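Local coordinates for protein peptidase S15/CocE/NonD (PDB 4PF1) that probably acts as a serine aminopeptidase of the alpha/beta hydrolase fold, releasing residues from the amino ends of peptides, at residues Ser495-Asp500 and Lys605-Val610; Thr131-Asp136 and Gly164-Met169; Lys479-Val484 and Phe566-Arg571; Val436-Arg441 and Phe581-Arg586. One frame throughout, in Å; residues are numbered along the deposited sequence. Where two conformers were deposited one is given.

Contact 1: residues Ser495-Asp500 and Lys605-Val610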
loop_
_atom_site.group_PDB
_atom_site.type_symbol
_atom_site.label_atom_id
_atom_site.label_comp_id
_atom_site.label_asym_id
_atom_site.label_seq_id
_atom_site.Cartn_x
_atom_site.Cartn_y
_atom_site.Cartn_z
ATOM N N SER A 495 29.194 -16.580 32.443
ATOM C CA SER A 495 30.129 -17.674 32.219
ATOM C C SER A 495 29.786 -18.392 30.919
ATOM O O SER A 495 28.616 -18.460 30.540
ATOM C CB SER A 495 30.117 -18.652 33.392
ATOM O OG SER A 495 28.910 -19.395 33.453
ATOM N N THR A 496 30.803 -18.913 30.236
ATOM C CA THR A 496 30.636 -19.688 29.007
ATOM C C THR A 496 31.453 -20.965 29.102
ATOM O O THR A 496 32.524 -20.962 29.712
ATOM C CB THR A 496 31.012 -18.857 27.749
ATOM O OG1 THR A 496 30.921 -19.700 26.592
ATOM C CG2 THR A 496 32.416 -18.247 27.827
ATOM N N SER A 497 30.970 -22.054 28.480
ATOM C CA SER A 497 31.722 -23.309 28.448
ATOM C C SER A 497 32.839 -23.245 27.376
ATOM O O SER A 497 33.681 -24.138 27.314
ATOM C CB SER A 497 30.792 -24.495 28.205
ATOM O OG SER A 497 30.072 -24.368 26.991
ATOM N N GLY A 498 32.843 -22.173 26.576
ATOM C CA GLY A 498 33.844 -21.933 25.539
ATOM C C GLY A 498 34.976 -21.017 25.977
ATOM O O GLY A 498 35.049 -20.638 27.150
ATOM N N SER A 499 35.879 -20.660 25.036
ATOM C CA SER A 499 37.039 -19.797 25.323
ATOM C C SER A 499 36.899 -18.394 24.701
ATOM O O SER A 499 37.800 -17.561 24.840
ATOM C CB SER A 499 38.344 -20.455 24.879
ATOM O OG SER A 499 38.204 -21.205 23.685
ATOM N N ASP A 500 35.755 -18.131 24.048
ATOM C CA ASP A 500 35.403 -16.824 23.482
ATOM C C ASP A 500 33.880 -16.719 23.399
ATOM O O ASP A 500 33.201 -17.748 23.409
ATOM C CB ASP A 500 36.062 -16.594 22.100
ATOM C CG ASP A 500 36.233 -15.122 21.714
ATOM O OD1 ASP A 500 35.573 -14.256 22.339
ATOM O OD2 ASP A 500 37.003 -14.842 20.775
ATOM N N LYS A 605 29.281 -25.162 19.810
ATOM C CA LYS A 605 28.202 -24.842 20.750
ATOM C C LYS A 605 28.780 -24.545 22.120
ATOM O O LYS A 605 29.779 -25.153 22.513
ATOM C CB LYS A 605 27.212 -26.016 20.867
ATOM C CG LYS A 605 26.351 -26.256 19.642
ATOM C CD LYS A 605 25.380 -27.397 19.891
ATOM C CE LYS A 605 24.735 -27.884 18.619
ATOM N NZ LYS A 605 23.702 -28.914 18.891
ATOM N N ALA A 606 28.158 -23.619 22.851
ATOM C CA ALA A 606 28.602 -23.269 24.195
ATOM C C ALA A 606 27.415 -23.057 25.116
ATOM O O ALA A 606 26.374 -22.552 24.683
ATOM C CB ALA A 606 29.469 -22.022 24.160
ATOM N N THR A 607 27.570 -23.461 26.383
ATOM C CA THR A 607 26.567 -23.297 27.429
ATOM C C THR A 607 26.808 -21.947 28.091
ATOM O O THR A 607 27.882 -21.721 28.645
ATOM C CB THR A 607 26.635 -24.480 28.410
ATOM O OG1 THR A 607 26.425 -25.685 27.679
ATOM C CG2 THR A 607 25.610 -24.376 29.525
ATOM N N GLN A 608 25.834 -21.031 27.978
ATOM C CA GLN A 608 25.950 -19.671 28.504
ATOM C C GLN A 608 25.118 -19.497 29.753
ATOM O O GLN A 608 23.984 -19.972 29.810
ATOM C CB GLN A 608 25.532 -18.621 27.447
ATOM C CG GLN A 608 25.884 -18.966 25.986
ATOM C CD GLN A 608 27.358 -18.851 25.686
ATOM O OE1 GLN A 608 28.180 -19.620 26.182
ATOM N NE2 GLN A 608 27.713 -17.935 24.806
ATOM N N ARG A 609 25.669 -18.789 30.752
ATOM C CA ARG A 609 24.987 -18.555 32.021
ATOM C C ARG A 609 25.104 -17.109 32.453
ATOM O O ARG A 609 26.215 -16.619 32.641
ATOM C CB ARG A 609 25.562 -19.462 33.124
ATOM C CG ARG A 609 25.172 -20.921 33.022
ATOM C CD ARG A 609 25.933 -21.736 34.046
ATOM N NE ARG A 609 25.613 -23.159 33.962
ATOM C CZ ARG A 609 26.167 -24.093 34.728
ATOM N NH1 ARG A 609 27.069 -23.763 35.644
ATOM N NH2 ARG A 609 25.820 -25.365 34.587
ATOM N N VAL A 610 23.960 -16.431 32.634
ATOM C CA VAL A 610 23.928 -15.065 33.149
ATOM C C VAL A 610 23.606 -15.163 34.649
ATOM O O VAL A 610 22.489 -15.532 35.028
ATOM C CB VAL A 610 22.956 -14.146 32.364
ATOM C CG1 VAL A 610 22.720 -12.831 33.101
ATOM C CG2 VAL A 610 23.483 -13.882 30.953
HETATM O O HOH W 1 28.719 -21.360 31.357
HETATM O O HOH W 2 28.961 -21.514 35.468
#

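Contact 2: residues Thr131-Asp136 and Gly164-Met169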
loop_
_atom_site.group_PDB
_atom_site.type_symbol
_atom_site.label_atom_id
_atom_site.label_comp_id
_atom_site.label_asym_id
_atom_site.label_seq_id
_atom_site.Cartn_x
_atom_site.Cartn_y
_atom_site.Cartn_z
ATOM N N THR A 131 49.597 15.889 3.099
ATOM C CA THR A 131 48.284 16.548 3.137
ATOM C C THR A 131 47.263 15.688 3.879
ATOM O O THR A 131 47.449 14.478 4.013
ATOM C CB THR A 131 47.771 16.855 1.708
ATOM O OG1 THR A 131 47.577 15.629 0.996
ATOM C CG2 THR A 131 48.694 17.802 0.928
ATOM N N ASP A 132 46.182 16.319 4.358
ATOM C CA ASP A 132 45.063 15.644 5.014
ATOM C C ASP A 132 43.781 16.443 4.758
ATOM O O ASP A 132 43.825 17.441 4.030
ATOM C CB ASP A 132 45.327 15.416 6.523
ATOM C CG ASP A 132 45.756 16.637 7.315
ATOM O OD1 ASP A 132 45.074 17.674 7.218
ATOM O OD2 ASP A 132 46.719 16.525 8.098
ATOM N N HIS A 133 42.641 16.004 5.325
ATOM C CA HIS A 133 41.358 16.685 5.116
ATOM C C HIS A 133 41.378 18.131 5.621
ATOM O O HIS A 133 40.742 18.978 5.005
ATOM C CB HIS A 133 40.205 15.915 5.764
ATOM C CG HIS A 133 39.761 14.723 4.975
ATOM N ND1 HIS A 133 38.969 14.858 3.849
ATOM C CD2 HIS A 133 39.998 13.409 5.188
ATOM C CE1 HIS A 133 38.757 13.629 3.411
ATOM N NE2 HIS A 133 39.353 12.723 4.186
ATOM N N SER A 134 42.126 18.421 6.712
ATOM C CA SER A 134 42.212 19.776 7.270
ATOM C C SER A 134 43.023 20.728 6.369
ATOM O O SER A 134 42.646 21.891 6.238
ATOM C CB SER A 134 42.790 19.756 8.684
ATOM O OG SER A 134 44.180 19.485 8.705
ATOM N N THR A 135 44.124 20.242 5.750
ATOM C CA THR A 135 44.946 21.077 4.860
ATOM C C THR A 135 44.205 21.312 3.552
ATOM O O THR A 135 44.245 22.424 3.018
ATOM C CB THR A 135 46.351 20.482 4.623
ATOM O OG1 THR A 135 46.281 19.388 3.705
ATOM C CG2 THR A 135 47.032 20.059 5.906
ATOM N N ASP A 136 43.518 20.265 3.043
ATOM C CA ASP A 136 42.707 20.349 1.827
ATOM C C ASP A 136 41.537 21.321 2.037
ATOM O O ASP A 136 41.247 22.125 1.147
ATOM C CB ASP A 136 42.198 18.955 1.403
ATOM C CG ASP A 136 43.230 18.085 0.684
ATOM O OD1 ASP A 136 44.334 18.596 0.372
ATOM O OD2 ASP A 136 42.922 16.907 0.405
ATOM N N GLY A 164 30.199 14.246 8.037
ATOM C CA GLY A 164 30.298 14.728 9.408
ATOM C C GLY A 164 31.728 14.631 9.897
ATOM O O GLY A 164 32.203 15.511 10.615
ATOM N N TYR A 165 32.431 13.556 9.480
ATOM C CA TYR A 165 33.848 13.328 9.776
ATOM C C TYR A 165 34.688 14.425 9.111
ATOM O O TYR A 165 35.580 14.975 9.752
ATOM C CB TYR A 165 34.281 11.918 9.299
ATOM C CG TYR A 165 35.779 11.704 9.227
ATOM C CD1 TYR A 165 36.500 11.298 10.345
ATOM C CD2 TYR A 165 36.470 11.861 8.027
ATOM C CE1 TYR A 165 37.878 11.093 10.283
ATOM C CE2 TYR A 165 37.851 11.676 7.958
ATOM C CZ TYR A 165 38.549 11.278 9.087
ATOM O OH TYR A 165 39.902 11.058 9.027
ATOM N N THR A 166 34.379 14.762 7.835
ATOM C CA THR A 166 35.110 15.812 7.109
ATOM C C THR A 166 34.823 17.182 7.731
ATOM O O THR A 166 35.720 18.017 7.768
ATOM C CB THR A 166 34.805 15.792 5.607
ATOM O OG1 THR A 166 33.419 16.034 5.395
ATOM C CG2 THR A 166 35.231 14.491 4.935
ATOM N N THR A 167 33.590 17.386 8.270
ATOM C CA THR A 167 33.180 18.618 8.963
ATOM C C THR A 167 34.059 18.816 10.218
ATOM O O THR A 167 34.519 19.930 10.476
ATOM C CB THR A 167 31.670 18.554 9.303
ATOM O OG1 THR A 167 30.911 18.602 8.093
ATOM C CG2 THR A 167 31.219 19.676 10.234
ATOM N N LEU A 168 34.308 17.726 10.977
ATOM C CA LEU A 168 35.160 17.761 12.169
ATOM C C LEU A 168 36.605 18.111 11.804
ATOM O O LEU A 168 37.271 18.831 12.554
ATOM C CB LEU A 168 35.128 16.414 12.911
ATOM C CG LEU A 168 33.805 16.000 13.554
ATOM C CD1 LEU A 168 33.861 14.554 13.995
ATOM C CD2 LEU A 168 33.446 16.907 14.735
ATOM N N MET A 169 37.081 17.618 10.640
ATOM C CA MET A 169 38.445 17.872 10.164
ATOM C C MET A 169 38.651 19.350 9.766
ATOM O O MET A 169 39.790 19.811 9.740
ATOM C CB MET A 169 38.798 16.939 8.998
ATOM C CG MET A 169 39.107 15.510 9.436
ATOM S SD MET A 169 40.655 15.388 10.370
ATOM C CE MET A 169 40.720 13.677 10.648
HETATM O O HOH W 3 37.466 18.433 5.855
#

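Contact 3: residues Lys479-Val484 and Phe566-Arg571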
loop_
_atom_site.group_PDB
_atom_site.type_symbol
_atom_site.label_atom_id
_atom_site.label_comp_id
_atom_site.label_asym_id
_atom_site.label_seq_id
_atom_site.Cartn_x
_atom_site.Cartn_y
_atom_site.Cartn_z
ATOM N N LYS A 479 2.814 1.289 36.936
ATOM C CA LYS A 479 1.603 1.966 37.396
ATOM C C LYS A 479 1.743 3.483 37.253
ATOM O O LYS A 479 0.740 4.192 37.187
ATOM C CB LYS A 479 1.280 1.572 38.842
ATOM C CG LYS A 479 0.786 0.135 38.969
ATOM C CD LYS A 479 -0.029 -0.076 40.231
ATOM C CE LYS A 479 -1.129 -1.093 40.034
ATOM N NZ LYS A 479 -2.264 -0.542 39.242
ATOM N N GLU A 480 2.989 3.972 37.185
ATOM C CA GLU A 480 3.305 5.388 37.003
ATOM C C GLU A 480 4.437 5.533 35.961
ATOM O O GLU A 480 5.163 4.561 35.723
ATOM C CB GLU A 480 3.698 6.040 38.347
ATOM C CG GLU A 480 2.538 6.237 39.321
ATOM C CD GLU A 480 1.474 7.259 38.949
ATOM O OE1 GLU A 480 0.335 7.131 39.453
ATOM O OE2 GLU A 480 1.782 8.202 38.183
ATOM N N PRO A 481 4.605 6.714 35.311
ATOM C CA PRO A 481 5.676 6.842 34.304
ATOM C C PRO A 481 7.086 6.782 34.909
ATOM O O PRO A 481 7.310 7.278 36.016
ATOM C CB PRO A 481 5.401 8.208 33.671
ATOM C CG PRO A 481 4.667 8.969 34.711
ATOM C CD PRO A 481 3.824 7.966 35.427
ATOM N N LEU A 482 8.030 6.153 34.180
ATOM C CA LEU A 482 9.431 6.031 34.586
ATOM C C LEU A 482 10.316 6.721 33.543
ATOM O O LEU A 482 10.337 6.310 32.382
ATOM C CB LEU A 482 9.817 4.548 34.752
ATOM C CG LEU A 482 11.078 4.265 35.562
ATOM C CD1 LEU A 482 10.864 3.105 36.501
ATOM C CD2 LEU A 482 12.258 3.982 34.655
ATOM N N ARG A 483 11.008 7.788 33.952
ATOM C CA ARG A 483 11.857 8.589 33.068
ATOM C C ARG A 483 13.317 8.178 33.174
ATOM O O ARG A 483 13.855 8.123 34.278
ATOM C CB ARG A 483 11.728 10.091 33.401
ATOM C CG ARG A 483 10.323 10.673 33.245
ATOM C CD ARG A 483 10.339 12.182 33.416
ATOM N NE ARG A 483 11.032 12.849 32.309
ATOM C CZ ARG A 483 11.704 13.990 32.425
ATOM N NH1 ARG A 483 11.795 14.597 33.601
ATOM N NH2 ARG A 483 12.308 14.521 31.372
ATOM N N VAL A 484 13.969 7.926 32.025
ATOM C CA VAL A 484 15.397 7.575 31.968
ATOM C C VAL A 484 16.141 8.553 31.042
ATOM O O VAL A 484 15.581 9.004 30.042
ATOM C CB VAL A 484 15.665 6.098 31.560
ATOM C CG1 VAL A 484 15.285 5.131 32.680
ATOM C CG2 VAL A 484 14.962 5.735 30.247
ATOM N N PHE A 566 9.026 5.564 30.114
ATOM C CA PHE A 566 8.315 4.290 30.103
ATOM C C PHE A 566 6.941 4.582 30.705
ATOM O O PHE A 566 6.835 4.812 31.915
ATOM C CB PHE A 566 9.084 3.220 30.902
ATOM C CG PHE A 566 10.384 2.745 30.294
ATOM C CD1 PHE A 566 10.395 1.749 29.322
ATOM C CD2 PHE A 566 11.602 3.244 30.740
ATOM C CE1 PHE A 566 11.599 1.296 28.773
ATOM C CE2 PHE A 566 12.807 2.782 30.197
ATOM C CZ PHE A 566 12.797 1.810 29.218
ATOM N N LEU A 567 5.924 4.719 29.846
ATOM C CA LEU A 567 4.579 5.143 30.246
ATOM C C LEU A 567 3.802 4.059 31.047
ATOM O O LEU A 567 4.171 2.885 30.996
ATOM C CB LEU A 567 3.772 5.562 28.995
ATOM C CG LEU A 567 4.195 6.872 28.318
ATOM C CD1 LEU A 567 3.659 6.947 26.902
ATOM C CD2 LEU A 567 3.730 8.087 29.117
ATOM N N PRO A 568 2.718 4.438 31.794
ATOM C CA PRO A 568 1.946 3.420 32.542
ATOM C C PRO A 568 1.383 2.324 31.630
ATOM O O PRO A 568 0.955 2.607 30.507
ATOM C CB PRO A 568 0.822 4.234 33.195
ATOM C CG PRO A 568 1.336 5.626 33.243
ATOM C CD PRO A 568 2.160 5.790 32.009
ATOM N N GLY A 569 1.429 1.083 32.108
ATOM C CA GLY A 569 0.996 -0.080 31.339
ATOM C C GLY A 569 2.128 -0.714 30.548
ATOM O O GLY A 569 2.011 -1.861 30.103
ATOM N N HIS A 570 3.238 0.031 30.363
ATOM C CA HIS A 570 4.429 -0.465 29.666
ATOM C C HIS A 570 5.337 -1.237 30.624
ATOM O O HIS A 570 5.277 -1.023 31.836
ATOM C CB HIS A 570 5.229 0.699 29.030
ATOM C CG HIS A 570 4.546 1.391 27.891
ATOM N ND1 HIS A 570 5.009 1.274 26.595
ATOM C CD2 HIS A 570 3.490 2.237 27.901
ATOM C CE1 HIS A 570 4.216 2.031 25.856
ATOM N NE2 HIS A 570 3.287 2.631 26.598
ATOM N N ARG A 571 6.183 -2.121 30.078
ATOM C CA ARG A 571 7.165 -2.884 30.853
ATOM C C ARG A 571 8.573 -2.541 30.384
ATOM O O ARG A 571 8.763 -2.178 29.219
ATOM C CB ARG A 571 6.940 -4.404 30.706
ATOM C CG ARG A 571 5.601 -4.943 31.200
ATOM C CD ARG A 571 5.574 -6.452 31.017
ATOM N NE ARG A 571 4.221 -7.010 31.035
ATOM C CZ ARG A 571 3.845 -8.034 31.797
ATOM N NH1 ARG A 571 4.707 -8.602 32.633
ATOM N NH2 ARG A 571 2.602 -8.490 31.737
#

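Contact 4: residues Val436-Arg441 and Phe581-Arg586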
loop_
_atom_site.group_PDB
_atom_site.type_symbol
_atom_site.label_atom_id
_atom_site.label_comp_id
_atom_site.label_asym_id
_atom_site.label_seq_id
_atom_site.Cartn_x
_atom_site.Cartn_y
_atom_site.Cartn_z
ATOM N N VAL A 436 21.540 -16.234 15.860
ATOM C CA VAL A 436 20.302 -15.472 16.030
ATOM C C VAL A 436 20.241 -14.363 14.946
ATOM O O VAL A 436 21.172 -13.555 14.847
ATOM C CB VAL A 436 20.177 -14.882 17.469
ATOM C CG1 VAL A 436 18.832 -14.188 17.663
ATOM C CG2 VAL A 436 20.381 -15.959 18.534
ATOM N N PRO A 437 19.183 -14.323 14.103
ATOM C CA PRO A 437 19.106 -13.253 13.096
ATOM C C PRO A 437 18.813 -11.899 13.758
ATOM O O PRO A 437 17.915 -11.813 14.600
ATOM C CB PRO A 437 17.985 -13.718 12.170
ATOM C CG PRO A 437 17.122 -14.583 13.016
ATOM C CD PRO A 437 17.994 -15.205 14.059
ATOM N N TYR A 438 19.617 -10.849 13.424
ATOM C CA TYR A 438 19.473 -9.506 14.021
ATOM C C TYR A 438 18.116 -8.893 13.671
ATOM O O TYR A 438 17.614 -8.038 14.400
ATOM C CB TYR A 438 20.639 -8.575 13.616
ATOM C CG TYR A 438 20.506 -7.872 12.281
ATOM C CD1 TYR A 438 20.605 -8.579 11.085
ATOM C CD2 TYR A 438 20.436 -6.483 12.208
ATOM C CE1 TYR A 438 20.534 -7.930 9.851
ATOM C CE2 TYR A 438 20.388 -5.820 10.980
ATOM C CZ TYR A 438 20.432 -6.549 9.803
ATOM O OH TYR A 438 20.389 -5.896 8.593
ATOM N N ARG A 439 17.521 -9.361 12.569
ATOM C CA ARG A 439 16.194 -8.980 12.105
ATOM C C ARG A 439 15.493 -10.208 11.600
ATOM O O ARG A 439 16.148 -11.232 11.370
ATOM C CB ARG A 439 16.284 -7.948 10.980
ATOM C CG ARG A 439 16.869 -6.617 11.370
ATOM C CD ARG A 439 16.623 -5.615 10.268
ATOM N NE ARG A 439 15.320 -4.966 10.422
ATOM C CZ ARG A 439 14.742 -4.220 9.489
ATOM N NH1 ARG A 439 15.333 -4.036 8.314
ATOM N NH2 ARG A 439 13.568 -3.653 9.720
ATOM N N GLN A 440 14.176 -10.107 11.353
ATOM C CA GLN A 440 13.406 -11.201 10.774
ATOM C C GLN A 440 13.878 -11.438 9.342
ATOM O O GLN A 440 14.241 -10.487 8.642
ATOM C CB GLN A 440 11.896 -10.907 10.828
ATOM C CG GLN A 440 11.320 -11.035 12.245
ATOM C CD GLN A 440 9.811 -11.001 12.294
ATOM O OE1 GLN A 440 9.174 -11.855 12.915
ATOM N NE2 GLN A 440 9.207 -9.982 11.699
ATOM N N ARG A 441 13.972 -12.708 8.943
ATOM C CA ARG A 441 14.463 -13.063 7.619
ATOM C C ARG A 441 13.369 -12.887 6.558
ATOM O O ARG A 441 12.187 -12.955 6.899
ATOM C CB ARG A 441 15.045 -14.478 7.617
ATOM C CG ARG A 441 16.492 -14.471 8.084
ATOM C CD ARG A 441 16.994 -15.848 8.410
ATOM N NE ARG A 441 17.388 -16.582 7.212
ATOM C CZ ARG A 441 17.487 -17.903 7.153
ATOM N NH1 ARG A 441 17.871 -18.496 6.032
ATOM N NH2 ARG A 441 17.208 -18.644 8.220
ATOM N N PHE A 581 23.400 -11.785 13.771
ATOM C CA PHE A 581 23.807 -12.163 12.417
ATOM C C PHE A 581 22.775 -11.782 11.318
ATOM O O PHE A 581 21.579 -11.813 11.589
ATOM C CB PHE A 581 24.027 -13.691 12.426
ATOM C CG PHE A 581 24.883 -14.246 11.324
ATOM C CD1 PHE A 581 26.267 -14.125 11.369
ATOM C CD2 PHE A 581 24.309 -14.893 10.236
ATOM C CE1 PHE A 581 27.063 -14.621 10.333
ATOM C CE2 PHE A 581 25.106 -15.393 9.202
ATOM C CZ PHE A 581 26.479 -15.258 9.262
ATOM N N PRO A 582 23.191 -11.440 10.061
ATOM C CA PRO A 582 24.561 -11.410 9.508
ATOM C C PRO A 582 25.300 -10.080 9.675
ATOM O O PRO A 582 26.449 -9.987 9.239
ATOM C CB PRO A 582 24.326 -11.722 8.029
ATOM C CG PRO A 582 23.008 -11.068 7.730
ATOM C CD PRO A 582 22.192 -11.142 9.011
ATOM N N LEU A 583 24.653 -9.054 10.282
ATOM C CA LEU A 583 25.267 -7.735 10.511
ATOM C C LEU A 583 26.628 -7.905 11.188
ATOM O O LEU A 583 27.623 -7.394 10.684
ATOM C CB LEU A 583 24.335 -6.828 11.350
ATOM C CG LEU A 583 24.847 -5.405 11.708
ATOM C CD1 LEU A 583 25.357 -4.640 10.466
ATOM C CD2 LEU A 583 23.768 -4.605 12.400
ATOM N N TYR A 584 26.677 -8.697 12.270
ATOM C CA TYR A 584 27.927 -9.015 12.956
ATOM C C TYR A 584 28.357 -10.428 12.609
ATOM O O TYR A 584 27.510 -11.320 12.533
ATOM C CB TYR A 584 27.772 -8.861 14.478
ATOM C CG TYR A 584 27.536 -7.433 14.908
ATOM C CD1 TYR A 584 26.246 -6.928 15.041
ATOM C CD2 TYR A 584 28.603 -6.571 15.139
ATOM C CE1 TYR A 584 26.025 -5.603 15.408
ATOM C CE2 TYR A 584 28.393 -5.250 15.524
ATOM C CZ TYR A 584 27.102 -4.765 15.640
ATOM O OH TYR A 584 26.893 -3.462 16.008
ATOM N N ASP A 585 29.670 -10.648 12.397
ATOM C CA ASP A 585 30.163 -11.999 12.129
ATOM C C ASP A 585 30.058 -12.836 13.416
ATOM O O ASP A 585 30.029 -12.273 14.515
ATOM C CB ASP A 585 31.600 -11.990 11.560
ATOM C CG ASP A 585 32.688 -11.444 12.469
ATOM O OD1 ASP A 585 32.353 -10.763 13.461
ATOM O OD2 ASP A 585 33.874 -11.655 12.159
ATOM N N ARG A 586 29.918 -14.157 13.278
ATOM C CA ARG A 586 29.758 -15.043 14.432
ATOM C C ARG A 586 31.025 -15.169 15.233
ATOM O O ARG A 586 32.114 -15.307 14.662
ATOM C CB ARG A 586 29.339 -16.455 13.998
ATOM C CG ARG A 586 28.050 -16.534 13.213
ATOM C CD ARG A 586 27.915 -17.881 12.532
ATOM N NE ARG A 586 29.050 -18.185 11.654
ATOM C CZ ARG A 586 29.550 -19.404 11.475
ATOM N NH1 ARG A 586 29.029 -20.444 12.113
ATOM N NH2 ARG A 586 30.578 -19.591 10.663
#

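Contact 1: residues Ser495-Asp500 and Lys605-Val610
Ser-497 OG stands between its own backbone N and carbonyl carbon (chi1 58°), a turn that brings it against Thr-607. There it accepts from Thr-607 N at 2.7 Å, in a nearly straight bond (169°). Ser-497 N donates back to Thr-607 O at 3.1 Å, less straight. One serine thus holds both backbone polar groups of Thr-607, just past the end of strand 489-496.

Before that point the backbones run antiparallel. Ser-495 and Arg-609 form a hydrogen-bonded pair, each N donating to the other's O at 3.0 Å. Ser-495 OG rests on Arg-609 CB at 3.4 Å. One water links this hydroxyl to Thr-607 O, and a second links it to Arg-609 NH1. Thr-496 and Gln-608 lie side by side on the other face. Thr-496 OG1 accepts from Gly-498 N at 3.1 Å, an ST turn, and also touches Ala-606 CB at 3.7 Å.

The pairing belongs to an antiparallel sheet of the C-terminal non-catalytic domain. Strand 606-625 is flanked on its other edge by strand 425-430, where Glu-427 forms a salt bridge with Arg-609 NE. Thr-496 bonds through its backbone to Asp-550.

Contact 2: residues Thr131-Asp136 and Gly164-Met169
This is a buried helix-to-helix packing contact in the catalytic domain, with His-133 and Ser-134 meeting Tyr-165, Thr-166 and Met-169. The first turn of helix 133-147 packs against the helix that carries 164-169. No direct hydrogen bond crosses between them.

His-133 and Met-169 bury the most surface. The His-133 ring meets Tyr-165 and Thr-166. Tyr-165 turns an edge toward its face in an offset edge-to-face pair, with centroids 5.8 Å apart and planes at 87°. The nearest atoms are Tyr-165 CE2 and His-133 CD2, at 3.9 Å. Thr-166 CG2 makes an off-centre CH-pi contact, 4.2 Å from the imidazole centroid. His-133 ND1 is hydrogen-bonded to Arg-66, and Tyr-165 OH to Lys-120 O, which helps fix both rings. An alanine in place of His-133 is likely to leave the Tyr-165 edge and the Thr-166 methyl without their ring partner and Arg-66 without its bond.

Met-169 CB packs on His-133 CB at 3.7 Å. Its chain bends at chi2 (-69°), and its CG lies over the rim of the Tyr-165 ring. Ser-134 CB sits 3.2 Å from Met-169 O. A water donates to Thr-166 O and, weakly, to His-133 O.

Asp-132 is the N-cap of helix 133-147. Its OD1 takes Thr-135 N and Ser-134 OG from opposite faces of the carboxylate, while Asp-132 N donates to Thr-135 OG1. This is a capping box. Helix 162-169 connects parallel strands 154-160 and 178-184, and its place just after Ser-161 is consistent with the nucleophile-elbow helix of alpha/beta hydrolases.

Contact 3: residues Lys479-Val484 and Phe566-Arg571
The Phe-566 ring is the apolar centre, packed against Leu-482 and Val-484. Val-484 CG2 touches Phe-566 CE2 at 3.7 Å. Leu-482 lies alongside the ring and points the same way, with its CD2 4.0 Å from Phe-566 CD2. With CG anti to the carbonyl carbon (chi1 -69°), Phe-566 keeps its ring on this shared side. Ile-624 of strand 606-625 packs on both aliphatic residues, and the Phe-566 side chain also touches Leu-478 and Asp-509.

Next outward is the backbone pairing, at one end of the antiparallel pair 482-486/562-566 in the C-terminal non-catalytic domain. Leu-482 N donates to Phe-566 O at 2.9 Å, and Phe-566 N to Leu-482 O at 2.7 Å. Pro-481 CA adds a CA-H...O contact to Phe-566 O at 3.3 Å.

Further out, two proline rings meet at an angle, Pro-481 CD to Pro-568 CG at 4.1 Å. Pro-568 CB reaches Lys-479 O at 4.0 Å. Here the chain makes a type II turn from Leu-567 to His-570, before strand 571-577, with Gly-569 at positive phi (91°). Lys-479 and Glu-480 are exposed and form the polar edge.

No side-chain hydrogen bond or salt bridge joins the segments. Pro-568 has no N-H to offer Glu-480 O, which is consistent with the pairing stopping toward the turn. The other way it continues through Val-484 and His-564. The contact rests on two backbone bonds and apolar packing.

Contact 4: residues Val436-Arg441 and Phe581-Arg586
Tyr-438 packs tightly into the 581-586 loop, while the chain beyond it turns away. Leu-583 CB sits over the centre of the Tyr-438 ring, 3.9 Å from the centroid and only 5° off the normal, a CH-pi contact. Arg-439 CG covers the opposite face near the rim. Leu-583 CD2 touches Tyr-438 CD2 at 3.8 Å. The Pro-582 and Tyr-438 side chains cross at about a right angle, with Pro-582 CD 3.7 Å from Tyr-438 CD1. Phe-581 O lies at the ring edge, 3.4 Å from Tyr-438 CD1. With chi1 at 84°, the Tyr-438 ring swings toward the 581-586 loop. Cut back to an alanine, Tyr-438 is likely to leave Leu-583 CB and Pro-582 CD facing a gap.

Two backbone bonds fix the approach. Phe-581 N donates almost straight to Val-436 O (3.0 Å), and Tyr-438 N to Phe-581 O (2.9 Å). The peptide between Phe-581 and Pro-582 is cis.

The more exposed side holds Arg-439, Gln-440 and Arg-441, which add little or nothing to this packing. Arg-439 is held instead by a salt bridge to Asp-459. Gln-440 packs on Gln-440 of the second subunit.

The contact joins two loops of the C-terminal domain to two helices of the catalytic (S15) region. Phe-581 packs on Tyr-235 and Leu-236 of helix 231-238, and Tyr-438 and Pro-582 touch Glu-205 of helix 204-215. Arg-441 forms salt bridges with Asp-230 and Asp-233.

Contact 2 lies in the catalytic family region, while contacts 1, 3 and 4 lie in the C-terminal one. Contact 2 is nearest the probable active site: Tyr-165 lies close to the likely triad of Ser-161, His-328 and Asp-295, and its side chain is about 3 Å from a bound glycerol, probably from the crystallisation liquor. Contact 4 faces the catalytic region, its centre 34 Å from that of contact 2. Contacts 1 and 4 are neighbours, with centres 19 Å apart and nearest atoms about 8 Å apart. The centres of contacts 1 and 3 each lie 44 Å from that of contact 2, and 34 Å from each other. Strands 482-486 and 489-496 follow each other in the chain and link contacts 3 and 1.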